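DUF917 domain-containing protein (Chromobacterium violaceum, PDB 2O3I) is of unknown function but belongs to the S-Me-THD-like family, named after S-methyl thiohydantoin desulfurase, an activity not established for this protein. Local coordinates at residues A106-A111 with R136-L141; V129-A134 with G218-R223; L141-Y146 with Q371-E376; S301-D306 with A378-L383; A316-S321 with G384-V389. The protein carries 2 engineered substitutions. All blocks are in the same frame, centred on the assembly; numbering follows the deposited sequence.

Contact 1: residues A106-A111 with R136-L141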
# COMPACT_ATOMS: atom_id res chain seq x y z
N ALA A 106 -10.11 -7.63 20.41
CA ALA A 106 -10.81 -7.71 19.14
C ALA A 106 -11.15 -6.30 18.68
O ALA A 106 -11.39 -5.42 19.50
CB ALA A 106 -12.10 -8.53 19.28
N PRO A 107 -11.17 -6.06 17.37
CA PRO A 107 -11.49 -4.71 16.92
C PRO A 107 -12.97 -4.38 17.10
O PRO A 107 -13.33 -3.24 17.40
CB PRO A 107 -11.08 -4.74 15.45
CG PRO A 107 -11.35 -6.16 15.05
CD PRO A 107 -10.82 -6.94 16.24
N GLU A 108 -13.81 -5.40 16.94
CA GLU A 108 -15.27 -5.25 17.01
C GLU A 108 -15.93 -6.55 17.47
O GLU A 108 -15.26 -7.55 17.73
CB GLU A 108 -15.79 -4.90 15.61
CG GLU A 108 -15.14 -5.77 14.53
CD GLU A 108 -15.72 -5.56 13.14
OE1 GLU A 108 -15.97 -4.39 12.77
OE2 GLU A 108 -15.90 -6.55 12.41
N SER A 109 -17.26 -6.53 17.58
CA SER A 109 -18.02 -7.71 17.97
C SER A 109 -18.42 -8.49 16.74
O SER A 109 -19.05 -7.95 15.83
CB SER A 109 -19.29 -7.32 18.74
OG SER A 109 -19.00 -6.98 20.08
N GLY A 110 -18.06 -9.77 16.70
CA GLY A 110 -18.41 -10.60 15.56
C GLY A 110 -17.84 -11.99 15.73
O GLY A 110 -16.93 -12.19 16.53
N ALA A 111 -18.35 -12.94 14.96
CA ALA A 111 -17.90 -14.32 15.04
C ALA A 111 -16.39 -14.52 15.03
O ALA A 111 -15.87 -15.32 15.80
CB ALA A 111 -18.54 -15.15 13.93
N ARG A 136 -20.38 -3.81 18.18
CA ARG A 136 -20.97 -4.32 16.94
C ARG A 136 -19.86 -4.42 15.90
O ARG A 136 -18.69 -4.15 16.21
CB ARG A 136 -22.06 -3.37 16.43
CG ARG A 136 -21.63 -1.93 16.28
CD ARG A 136 -22.59 -1.14 15.40
NE ARG A 136 -22.59 -1.66 14.04
CZ ARG A 136 -23.50 -1.38 13.12
NH1 ARG A 136 -24.51 -0.57 13.41
NH2 ARG A 136 -23.42 -1.94 11.92
N ALA A 137 -20.21 -4.82 14.69
CA ALA A 137 -19.23 -4.92 13.61
C ALA A 137 -19.46 -3.69 12.74
O ALA A 137 -20.61 -3.30 12.51
CB ALA A 137 -19.43 -6.19 12.81
N VAL A 138 -18.38 -3.07 12.28
CA VAL A 138 -18.50 -1.88 11.45
C VAL A 138 -17.77 -2.04 10.13
O VAL A 138 -16.78 -2.76 10.05
CB VAL A 138 -17.96 -0.62 12.19
CG1 VAL A 138 -18.64 -0.47 13.55
CG2 VAL A 138 -16.45 -0.72 12.35
N PRO A 139 -18.24 -1.36 9.08
CA PRO A 139 -17.60 -1.46 7.76
C PRO A 139 -16.22 -0.83 7.66
O PRO A 139 -15.44 -1.22 6.79
CB PRO A 139 -18.61 -0.78 6.84
CG PRO A 139 -19.16 0.29 7.71
CD PRO A 139 -19.39 -0.45 9.02
N SER A 140 -15.91 0.15 8.50
CA SER A 140 -14.60 0.78 8.43
C SER A 140 -14.07 1.30 9.77
O SER A 140 -14.83 1.62 10.67
CB SER A 140 -14.59 1.89 7.38
OG SER A 140 -15.05 3.11 7.92
N LEU A 141 -12.74 1.39 9.86
CA LEU A 141 -12.03 1.80 11.07
C LEU A 141 -12.44 3.05 11.86
O LEU A 141 -12.37 3.05 13.08
CB LEU A 141 -10.53 1.88 10.77
CG LEU A 141 -9.87 0.60 10.24
CD1 LEU A 141 -8.42 0.90 9.91
CD2 LEU A 141 -9.97 -0.53 11.27
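Glu108 and Ser109, at the turn of the beta-alpha-beta crossover that leads from strand 101-105 through helix 111-124 to strand 127-129, meet Arg136, Ala137 and Val138 of the loop beyond that second strand. The two strands are parallel neighbours in the mixed sheet, and the contact lies past their C-terminal ends, its centre about 3 Å from the centre of the chain. Glu108 lays its side chain over the backbone of residues 136-138. CG sits between the backbone N and the carbonyl carbon (chi1 44°), and the extended chain beyond it carries the carboxylate alongside Ala137. There OE1 takes the N-H of Val138 at 2.8 Å in a nearly straight bond, although the donor comes from above the carboxylate plane. OE2 turns to the methyl of Ala137, 3.6 Å from its CB. One residue on, Ser109 N donates to Arg136 O at 3.1 Å, reaching the carbonyl from above its plane. Ser109 OG points to Asp132 instead. Arg136 swings back on its own loop and grips Ala137 O side-on, with NE at 3.0 Å and NH2 at 3.2 Å, both in the guanidinium plane. Its NH1 goes on to Pro317 O, linking the loop to the segment 316-321. Peptide groups on one loop are thus held by a carboxylate and a guanidinium, which fixes its course without regular strand pairing. Val138 O, 3.3 Å from Glu108 OE1, is a second acceptor there, which may make the approach slightly unfavourable.

Contact 2: residues V129-A134 with G218-R223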
# COMPACT_ATOMS: atom_id res chain seq x y z
N VAL A 129 -8.83 -8.68 26.21
CA VAL A 129 -9.65 -7.74 26.97
C VAL A 129 -11.14 -7.98 26.69
O VAL A 129 -11.53 -8.20 25.55
CB VAL A 129 -9.27 -6.29 26.61
CG1 VAL A 129 -10.17 -5.31 27.36
CG2 VAL A 129 -7.81 -6.06 26.95
N ASP A 130 -11.96 -7.95 27.74
CA ASP A 130 -13.40 -8.16 27.59
C ASP A 130 -13.98 -6.85 27.11
O ASP A 130 -14.54 -6.08 27.89
CB ASP A 130 -14.03 -8.58 28.94
CG ASP A 130 -15.50 -9.01 28.79
OD1 ASP A 130 -16.00 -9.08 27.65
OD2 ASP A 130 -16.15 -9.29 29.82
N ALA A 131 -13.82 -6.60 25.81
CA ALA A 131 -14.29 -5.38 25.19
C ALA A 131 -13.92 -5.39 23.72
O ALA A 131 -13.27 -6.32 23.24
CB ALA A 131 -13.63 -4.18 25.86
N ASP A 132 -14.34 -4.34 23.01
CA ASP A 132 -14.01 -4.15 21.61
C ASP A 132 -14.38 -2.72 21.21
O ASP A 132 -14.98 -1.98 21.99
CB ASP A 132 -14.68 -5.18 20.69
CG ASP A 132 -16.17 -4.98 20.58
OD1 ASP A 132 -16.90 -5.75 21.24
OD2 ASP A 132 -16.61 -4.07 19.84
N GLY A 133 -14.03 -2.34 19.99
CA GLY A 133 -14.27 -0.99 19.51
C GLY A 133 -15.66 -0.43 19.23
O GLY A 133 -15.76 0.76 18.91
N ALA A 134 -16.71 -1.22 19.36
CA ALA A 134 -18.04 -0.70 19.06
C ALA A 134 -19.20 -1.45 19.70
O ALA A 134 -20.26 -0.87 19.94
CB ALA A 134 -18.25 -0.67 17.55
N GLY A 218 -10.15 5.24 27.95
CA GLY A 218 -10.88 6.08 27.02
C GLY A 218 -11.01 5.45 25.65
O GLY A 218 -11.94 5.74 24.91
N ALA A 219 -10.07 4.58 25.31
CA ALA A 219 -10.07 3.93 24.01
C ALA A 219 -11.12 2.83 23.88
O ALA A 219 -11.62 2.57 22.80
CB ALA A 219 -8.69 3.37 23.71
N LEU A 220 -11.45 2.20 25.00
CA LEU A 220 -12.43 1.12 25.01
C LEU A 220 -13.61 1.44 25.93
O LEU A 220 -13.78 0.82 26.98
CB LEU A 220 -11.76 -0.19 25.46
CG LEU A 220 -10.81 -0.94 24.51
CD1 LEU A 220 -9.63 -0.08 24.13
CD2 LEU A 220 -10.30 -2.20 25.19
N PRO A 221 -14.46 2.41 25.54
CA PRO A 221 -15.61 2.71 26.40
C PRO A 221 -16.70 1.64 26.38
O PRO A 221 -17.52 1.58 27.30
CB PRO A 221 -16.09 4.06 25.86
CG PRO A 221 -15.69 4.01 24.41
CD PRO A 221 -14.32 3.41 24.47
N VAL A 222 -16.73 0.81 25.35
CA VAL A 222 -17.75 -0.25 25.26
C VAL A 222 -17.16 -1.54 25.82
O VAL A 222 -16.32 -2.19 25.19
CB VAL A 222 -18.21 -0.44 23.81
CG1 VAL A 222 -19.40 -1.40 23.76
CG2 VAL A 222 -18.59 0.91 23.21
N ARG A 223 -17.63 -1.92 27.00
CA ARG A 223 -17.09 -3.08 27.70
C ARG A 223 -17.99 -4.27 27.97
O ARG A 223 -19.22 -4.18 27.88
CB ARG A 223 -16.49 -2.59 29.01
CG ARG A 223 -15.63 -1.36 28.81
CD ARG A 223 -15.11 -0.80 30.10
NE ARG A 223 -14.19 0.30 29.84
CZ ARG A 223 -13.52 0.95 30.78
NH1 ARG A 223 -13.65 0.61 32.06
NH2 ARG A 223 -12.70 1.95 30.44
O HOH W 1 -14.98 0.57 23.05
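Leu220 and Val129 meet tip to tip, CD2 of the leucine 3.8 Å from CG1 of the valine, where the turn after helix 213-219 passes the end of strand 127-129. The same Leu220 CD2 touches Ala131 CB at 3.9 Å, and that methyl also rests on the carbonyl of Val222, 3.4 Å from its O. A single beta bridge pairs the backbones of Ala131 and Arg223, with their CA atoms 4.4 Å apart. Next to it the two backbones do not bond directly: Asp132 O and Val222 O face each other as two acceptors, and one water supplies the link by donating to Asp132 O and accepting from Val222 N. Val222 CG1, anti to its own backbone N (chi1 -172°), extends to the carbonyl of Ala134. In the second shell, Val105 and Tyr146 back Leu220, while Asp130 sends its carboxylate to Ser227. Asp132 OD1 is taken by Thr225, and its OD2 accepts from Ala134 N, forming an Asx turn that shapes the loop beyond the bridge. In residues 218-223 the Arg223 side chain stays extended along its own turn, and its NE donates almost straight to Leu220 O at 2.9 Å, in the guanidinium plane.

Contact 3: residues L141-Y146 with Q371-E376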
# COMPACT_ATOMS: atom_id res chain seq x y z
N LEU A 141 -12.74 1.39 9.86
CA LEU A 141 -12.03 1.80 11.07
C LEU A 141 -12.44 3.05 11.86
O LEU A 141 -12.37 3.05 13.08
CB LEU A 141 -10.53 1.88 10.77
CG LEU A 141 -9.87 0.60 10.24
CD1 LEU A 141 -8.42 0.90 9.91
CD2 LEU A 141 -9.97 -0.53 11.27
N PRO A 142 -12.85 4.13 11.18
CA PRO A 142 -13.24 5.32 11.97
C PRO A 142 -14.50 5.16 12.83
O PRO A 142 -14.84 6.04 13.63
CB PRO A 142 -13.41 6.41 10.90
CG PRO A 142 -13.76 5.63 9.65
CD PRO A 142 -12.82 4.44 9.74
N MSE A 143 -15.20 4.04 12.66
CA MSE A 143 -16.40 3.80 13.44
C MSE A 143 -16.10 3.08 14.75
O MSE A 143 -16.99 2.84 15.55
CB MSE A 143 -17.43 3.03 12.60
CG MSE A 143 -18.24 3.95 11.67
SE MSE A 143 -19.05 3.12 10.10
CE MSE A 143 -17.72 3.61 8.81
N LEU A 144 -14.83 2.73 14.95
CA LEU A 144 -14.41 2.06 16.18
C LEU A 144 -13.93 3.11 17.17
O LEU A 144 -13.35 4.12 16.77
CB LEU A 144 -13.29 1.06 15.90
CG LEU A 144 -13.65 -0.09 14.95
CD1 LEU A 144 -12.45 -1.01 14.79
CD2 LEU A 144 -14.84 -0.85 15.52
N THR A 145 -14.16 2.88 18.45
CA THR A 145 -13.76 3.84 19.48
C THR A 145 -12.27 4.14 19.52
O THR A 145 -11.86 5.21 20.00
CB THR A 145 -14.25 3.40 20.87
OG1 THR A 145 -13.84 2.06 21.13
CG2 THR A 145 -15.76 3.48 20.94
N TYR A 146 -11.46 3.21 19.02
CA TYR A 146 -10.00 3.38 18.98
C TYR A 146 -9.68 4.65 18.20
O TYR A 146 -8.86 5.48 18.61
CB TYR A 146 -9.32 2.19 18.28
CG TYR A 146 -9.63 0.83 18.86
CD1 TYR A 146 -9.08 0.41 20.08
CD2 TYR A 146 -10.47 -0.05 18.18
CE1 TYR A 146 -9.37 -0.85 20.61
CE2 TYR A 146 -10.76 -1.31 18.70
CZ TYR A 146 -10.21 -1.71 19.91
OH TYR A 146 -10.53 -2.94 20.43
N GLN A 371 -20.75 10.87 13.45
CA GLN A 371 -20.51 11.55 12.18
C GLN A 371 -19.93 10.54 11.20
O GLN A 371 -20.33 10.48 10.04
CB GLN A 371 -19.54 12.72 12.38
N SER A 372 -19.00 9.74 11.69
CA SER A 372 -18.37 8.72 10.87
C SER A 372 -19.45 7.80 10.28
O SER A 372 -19.41 7.44 9.10
CB SER A 372 -17.38 7.93 11.73
OG SER A 372 -16.60 7.03 10.96
N PHE A 373 -20.44 7.43 11.11
CA PHE A 373 -21.54 6.57 10.66
C PHE A 373 -22.40 7.29 9.63
O PHE A 373 -22.83 6.70 8.65
CB PHE A 373 -22.42 6.14 11.84
CG PHE A 373 -21.96 4.87 12.52
CD1 PHE A 373 -21.13 4.92 13.65
CD2 PHE A 373 -22.36 3.63 12.05
CE1 PHE A 373 -20.72 3.75 14.28
CE2 PHE A 373 -21.96 2.44 12.68
CZ PHE A 373 -21.14 2.50 13.80
N ALA A 374 -22.68 8.57 9.86
CA ALA A 374 -23.50 9.36 8.94
C ALA A 374 -22.84 9.39 7.57
O ALA A 374 -23.52 9.28 6.55
CB ALA A 374 -23.69 10.78 9.48
N ASP A 375 -21.53 9.54 7.54
CA ASP A 375 -20.79 9.57 6.29
C ASP A 375 -20.95 8.25 5.54
O ASP A 375 -21.23 8.23 4.34
CB ASP A 375 -19.30 9.82 6.55
CG ASP A 375 -19.03 11.23 7.05
OD1 ASP A 375 -17.88 11.51 7.46
OD2 ASP A 375 -19.95 12.07 7.03
N GLU A 376 -20.75 7.14 6.24
CA GLU A 376 -20.85 5.82 5.62
C GLU A 376 -22.25 5.63 5.04
O GLU A 376 -22.41 5.19 3.90
CB GLU A 376 -20.54 4.73 6.64
CG GLU A 376 -20.61 3.31 6.08
CD GLU A 376 -19.40 2.94 5.22
OE1 GLU A 376 -19.42 1.85 4.61
OE2 GLU A 376 -18.44 3.74 5.17
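Ser372 opens the contact from helix 367-379, its hydroxyl set against the ring of Pro142: OG lies 3.3 Å from CB and about as far from CG. OG stands anti to the backbone N (chi1 -172°), which brings it up to the 3-10 turn of residues 141-143, and CG of Met143, a selenomethionine here, approaches the same oxygen at 3.6 Å. Phe373, the next residue, offers one face of its ring to Met143. CG of the selenomethionine lies 3.6 Å from the ring centroid, over the face, a CH-pi contact 13° from the normal, and SE follows at 4.0 Å over the same face. This is a Met-aromatic contact in which the chain of Met143 lies across the ring, and it seats the short turn ahead of helix 145-148, in the part of the fold formed by the N-terminal family domain, on a helix from the C-terminal one. Beyond the ring, Ala316 and Pro317 also pack on Phe373. One helical turn after Ser372, Glu376 comes in across the end of Met143, whose chain bends at SE (chi3 -99°) and brings CE to 3.7 Å from both CB and OE2 of the glutamate. Pro139 also packs on this side chain, its CG near Glu376 OE1.

Contact 4: residues S301-D306 with A378-L383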
# COMPACT_ATOMS: atom_id res chain seq x y z
N SER A 301 -24.84 -5.07 8.22
CA SER A 301 -26.13 -4.54 7.83
C SER A 301 -26.13 -3.10 8.35
O SER A 301 -25.77 -2.86 9.50
CB SER A 301 -27.25 -5.36 8.46
OG SER A 301 -27.24 -6.67 7.93
N LEU A 302 -26.54 -2.16 7.51
CA LEU A 302 -26.54 -0.75 7.88
C LEU A 302 -27.91 -0.07 7.86
O LEU A 302 -28.14 0.90 8.58
CB LEU A 302 -25.57 -0.00 6.96
CG LEU A 302 -24.13 -0.53 7.02
CD1 LEU A 302 -23.34 0.00 5.84
CD2 LEU A 302 -23.49 -0.11 8.34
N LEU A 303 -28.82 -0.58 7.03
CA LEU A 303 -30.16 -0.02 6.94
C LEU A 303 -31.21 -1.10 6.71
O LEU A 303 -30.92 -2.16 6.16
CB LEU A 303 -30.25 0.99 5.80
CG LEU A 303 -29.31 2.19 5.75
CD1 LEU A 303 -28.00 1.79 5.09
CD2 LEU A 303 -29.98 3.30 4.96
N ALA A 304 -32.43 -0.80 7.15
CA ALA A 304 -33.56 -1.70 6.98
C ALA A 304 -34.70 -0.84 6.43
O ALA A 304 -35.11 0.14 7.06
CB ALA A 304 -33.96 -2.33 8.32
N TRP A 305 -35.20 -1.21 5.26
CA TRP A 305 -36.27 -0.46 4.61
C TRP A 305 -37.57 -1.23 4.44
O TRP A 305 -37.57 -2.37 3.99
CB TRP A 305 -35.84 0.02 3.22
CG TRP A 305 -34.93 1.21 3.18
CD1 TRP A 305 -33.57 1.20 3.06
CD2 TRP A 305 -35.33 2.58 3.21
NE1 TRP A 305 -33.09 2.49 3.01
CE2 TRP A 305 -34.15 3.36 3.10
CE3 TRP A 305 -36.56 3.24 3.31
CZ2 TRP A 305 -34.17 4.76 3.09
CZ3 TRP A 305 -36.58 4.63 3.30
CH2 TRP A 305 -35.40 5.37 3.19
N ASP A 306 -38.67 -0.57 4.79
CA ASP A 306 -40.00 -1.14 4.61
C ASP A 306 -40.54 -0.42 3.38
O ASP A 306 -40.64 0.81 3.37
CB ASP A 306 -40.90 -0.84 5.81
CG ASP A 306 -42.31 -1.40 5.63
OD1 ASP A 306 -42.94 -1.12 4.58
OD2 ASP A 306 -42.80 -2.11 6.54
N ALA A 378 -24.30 7.92 4.22
CA ALA A 378 -24.50 8.89 3.14
C ALA A 378 -24.10 8.25 1.81
O ALA A 378 -24.77 8.43 0.80
CB ALA A 378 -23.65 10.13 3.40
N GLN A 379 -23.01 7.50 1.83
CA GLN A 379 -22.53 6.83 0.63
C GLN A 379 -23.57 5.81 0.17
O GLN A 379 -23.64 5.49 -1.02
CB GLN A 379 -21.21 6.12 0.93
CG GLN A 379 -20.10 7.04 1.42
CD GLN A 379 -18.92 6.29 2.00
OE1 GLN A 379 -17.90 6.89 2.36
NE2 GLN A 379 -19.05 4.96 2.10
N LEU A 380 -24.37 5.31 1.10
CA LEU A 380 -25.41 4.35 0.77
C LEU A 380 -26.75 5.03 0.51
O LEU A 380 -27.81 4.39 0.56
CB LEU A 380 -25.57 3.31 1.87
CG LEU A 380 -24.55 2.16 1.90
CD1 LEU A 380 -23.21 2.65 2.44
CD2 LEU A 380 -25.10 1.05 2.77
N GLY A 381 -26.72 6.34 0.25
CA GLY A 381 -27.94 7.06 -0.05
C GLY A 381 -28.79 7.63 1.08
O GLY A 381 -29.72 8.40 0.80
N TYR A 382 -28.52 7.28 2.33
CA TYR A 382 -29.31 7.83 3.43
C TYR A 382 -28.62 9.06 3.99
O TYR A 382 -27.53 8.96 4.54
CB TYR A 382 -29.54 6.82 4.55
CG TYR A 382 -30.33 7.40 5.71
CD1 TYR A 382 -29.71 7.85 6.87
CD2 TYR A 382 -31.72 7.54 5.61
CE1 TYR A 382 -30.45 8.44 7.91
CE2 TYR A 382 -32.46 8.12 6.63
CZ TYR A 382 -31.83 8.57 7.77
OH TYR A 382 -32.58 9.14 8.77
N LEU A 383 -29.27 10.21 3.86
CA LEU A 383 -28.69 11.45 4.36
C LEU A 383 -29.55 12.10 5.44
O LEU A 383 -29.44 13.30 5.70
CB LEU A 383 -28.45 12.41 3.20
CG LEU A 383 -27.40 11.97 2.17
CD1 LEU A 383 -27.98 10.92 1.24
CD2 LEU A 383 -26.93 13.18 1.36
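The rings of Tyr382 and Trp305 come together only loosely, CD2 of the tyrosine 4.5 Å from CZ2 of the tryptophan, at an oblique slant that is no stack. Pro312 touches both side chains. Leu303 also comes obliquely on the tyrosine, its CD2 packing 3.6 Å from Tyr382 CB. With CG of Tyr382 anti to the backbone N (chi1 179°), CB is left against Leu303 while OH reaches Pro385 O in a hydrogen bond. The other methyl of Leu303, CD1, is 3.8 Å from CD2 of Leu380, and that CD2 also meets Leu302 CD1 at 3.7 Å, so one leucine methyl fits against two neighbouring residues of strand 301-306. Both can reach it because Leu302 and Leu303 form a classic beta bulge opposite Leu296, which turns two consecutive side chains to the same helix end. That end is a Schellman motif: Gly381, at positive phi, donates from N to Ala378 O at 2.9 Å, and Tyr382 N reaches back to Leu377 O. Between these two segments no hydrogen bond forms; what joins strand 301-306 to the helix end here is contact between apolar side chains, positioned by shape rather than by bond direction.

Contact 5: residues A316-S321 with G384-V389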
# COMPACT_ATOMS: atom_id res chain seq x y z
N ALA A 316 -27.74 2.37 11.25
CA ALA A 316 -26.56 2.27 12.10
C ALA A 316 -26.43 3.67 12.70
O ALA A 316 -26.90 4.64 12.11
CB ALA A 316 -25.34 1.94 11.26
N PRO A 317 -25.75 3.81 13.85
CA PRO A 317 -25.07 2.80 14.67
C PRO A 317 -25.91 1.66 15.24
O PRO A 317 -25.35 0.66 15.69
CB PRO A 317 -24.43 3.65 15.77
CG PRO A 317 -25.42 4.76 15.95
CD PRO A 317 -25.73 5.12 14.51
N ASP A 318 -27.23 1.79 15.24
CA ASP A 318 -28.05 0.70 15.76
C ASP A 318 -27.76 -0.57 14.98
O ASP A 318 -27.65 -0.56 13.75
CB ASP A 318 -29.55 1.02 15.64
CG ASP A 318 -29.99 2.12 16.59
OD1 ASP A 318 -29.29 2.38 17.60
OD2 ASP A 318 -31.06 2.72 16.34
N ALA A 319 -27.63 -1.68 15.70
CA ALA A 319 -27.36 -2.96 15.06
C ALA A 319 -28.64 -3.51 14.46
O ALA A 319 -29.74 -3.27 14.95
CB ALA A 319 -26.80 -3.94 16.08
N ILE A 320 -28.48 -4.26 13.37
CA ILE A 320 -29.59 -4.88 12.67
C ILE A 320 -29.19 -6.33 12.57
O ILE A 320 -28.15 -6.65 12.00
CB ILE A 320 -29.76 -4.26 11.27
CG1 ILE A 320 -30.24 -2.81 11.42
CG2 ILE A 320 -30.74 -5.07 10.43
CD1 ILE A 320 -30.08 -1.96 10.17
N SER A 321 -30.00 -7.21 13.15
CA SER A 321 -29.67 -8.63 13.15
C SER A 321 -30.86 -9.54 12.86
O SER A 321 -31.99 -9.24 13.24
CB SER A 321 -29.06 -9.04 14.50
OG SER A 321 -27.85 -8.36 14.72
N GLY A 384 -30.41 11.31 6.07
CA GLY A 384 -31.26 11.82 7.13
C GLY A 384 -30.54 11.81 8.47
O GLY A 384 -29.34 11.56 8.51
N PRO A 385 -31.23 12.06 9.58
CA PRO A 385 -30.53 12.05 10.86
C PRO A 385 -30.54 10.66 11.48
O PRO A 385 -31.22 9.76 10.99
CB PRO A 385 -31.34 13.04 11.69
CG PRO A 385 -32.75 12.71 11.25
CD PRO A 385 -32.61 12.58 9.73
N TYR A 386 -29.79 10.49 12.56
CA TYR A 386 -29.76 9.21 13.25
C TYR A 386 -31.03 9.18 14.09
O TYR A 386 -31.32 10.14 14.81
CB TYR A 386 -28.53 9.13 14.17
CG TYR A 386 -28.55 8.02 15.21
CD1 TYR A 386 -28.11 8.25 16.51
CD2 TYR A 386 -28.99 6.73 14.88
CE1 TYR A 386 -28.10 7.23 17.47
CE2 TYR A 386 -28.98 5.70 15.84
CZ TYR A 386 -28.53 5.97 17.13
OH TYR A 386 -28.52 4.97 18.08
N ALA A 387 -31.80 8.10 13.97
CA ALA A 387 -33.05 7.97 14.72
C ALA A 387 -33.01 6.73 15.62
O ALA A 387 -33.42 5.65 15.22
CB ALA A 387 -34.22 7.88 13.77
N PRO A 388 -32.51 6.88 16.85
CA PRO A 388 -32.41 5.77 17.80
C PRO A 388 -33.70 4.96 17.94
O PRO A 388 -34.77 5.51 18.22
CB PRO A 388 -32.05 6.46 19.11
CG PRO A 388 -31.31 7.67 18.67
CD PRO A 388 -32.13 8.15 17.50
N VAL A 389 -33.60 3.65 17.74
CA VAL A 389 -34.75 2.79 17.88
C VAL A 389 -35.22 2.84 19.33
O VAL A 389 -36.39 2.58 19.62
CB VAL A 389 -34.42 1.34 17.48
CG1 VAL A 389 -34.24 1.25 15.96
CG2 VAL A 389 -33.16 0.87 18.19
O HOH W 2 -32.17 3.49 13.88
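Tyr386 leaves the C-terminal tail and lies across Pro317 and Asp318, in the loop before strand 319-324 of the antiparallel sheet; the peptide bond before Pro317 is cis. Beyond CB, CG stands anti to the backbone N (chi1 165°), which carries the ring over to the proline. CD2 and CE2 come under Pro317 CD, the latter at 3.6 Å, in a CH-pi contact that places CD over the face toward the rim. Further along, CZ meets Pro317 CG at 3.5 Å. The opposite face is covered by Pro388 CG, 3.4 Å above the ring plane, so the ring is sandwiched between two prolines, which probably limits its tilt. At the tip, OH donates to Asp318 OD1 at 2.7 Å. The aspartate CG lies at the ring edge, in plane, but its carboxylate is turned 63° against the ring, and the hydroxyl meets OD1 from above the carboxylate plane. OD1 has a second donor in Ala360 N. The other oxygen, OD2, accepts Val389 N on its syn side at 3.0 Å, and a water lies within bonding distance of both OD2 and Ala387 O. One carboxylate thus ties the tail at two points, side chain and backbone, to the loop that leads into strand 319-324. Beside the second bond, Val389 CG2 packs 3.4 Å from Asp318 OD2.

From the N terminus, contact 1 closes first, joining the loops at 106-111 and 136-141 of the mixed sheet. Contact 2 starts inside that span and ends at 218-223, so it crosses contact 1; Pro107 O to Gly133 N joins the two. Contact 3 leaves from Leu141, where contact 1 stops, crosses contact 2 and reaches helix 367-379, bridging the N- and C-terminal family domains. Contacts 4 and 5 start on the antiparallel sheet within its long span and finish beyond it, crossing contact 3 and each other; none nests in another. Leu302 O and Ala316 N link contacts 4 and 5, which bind that helix's end and the following tail to the sheet.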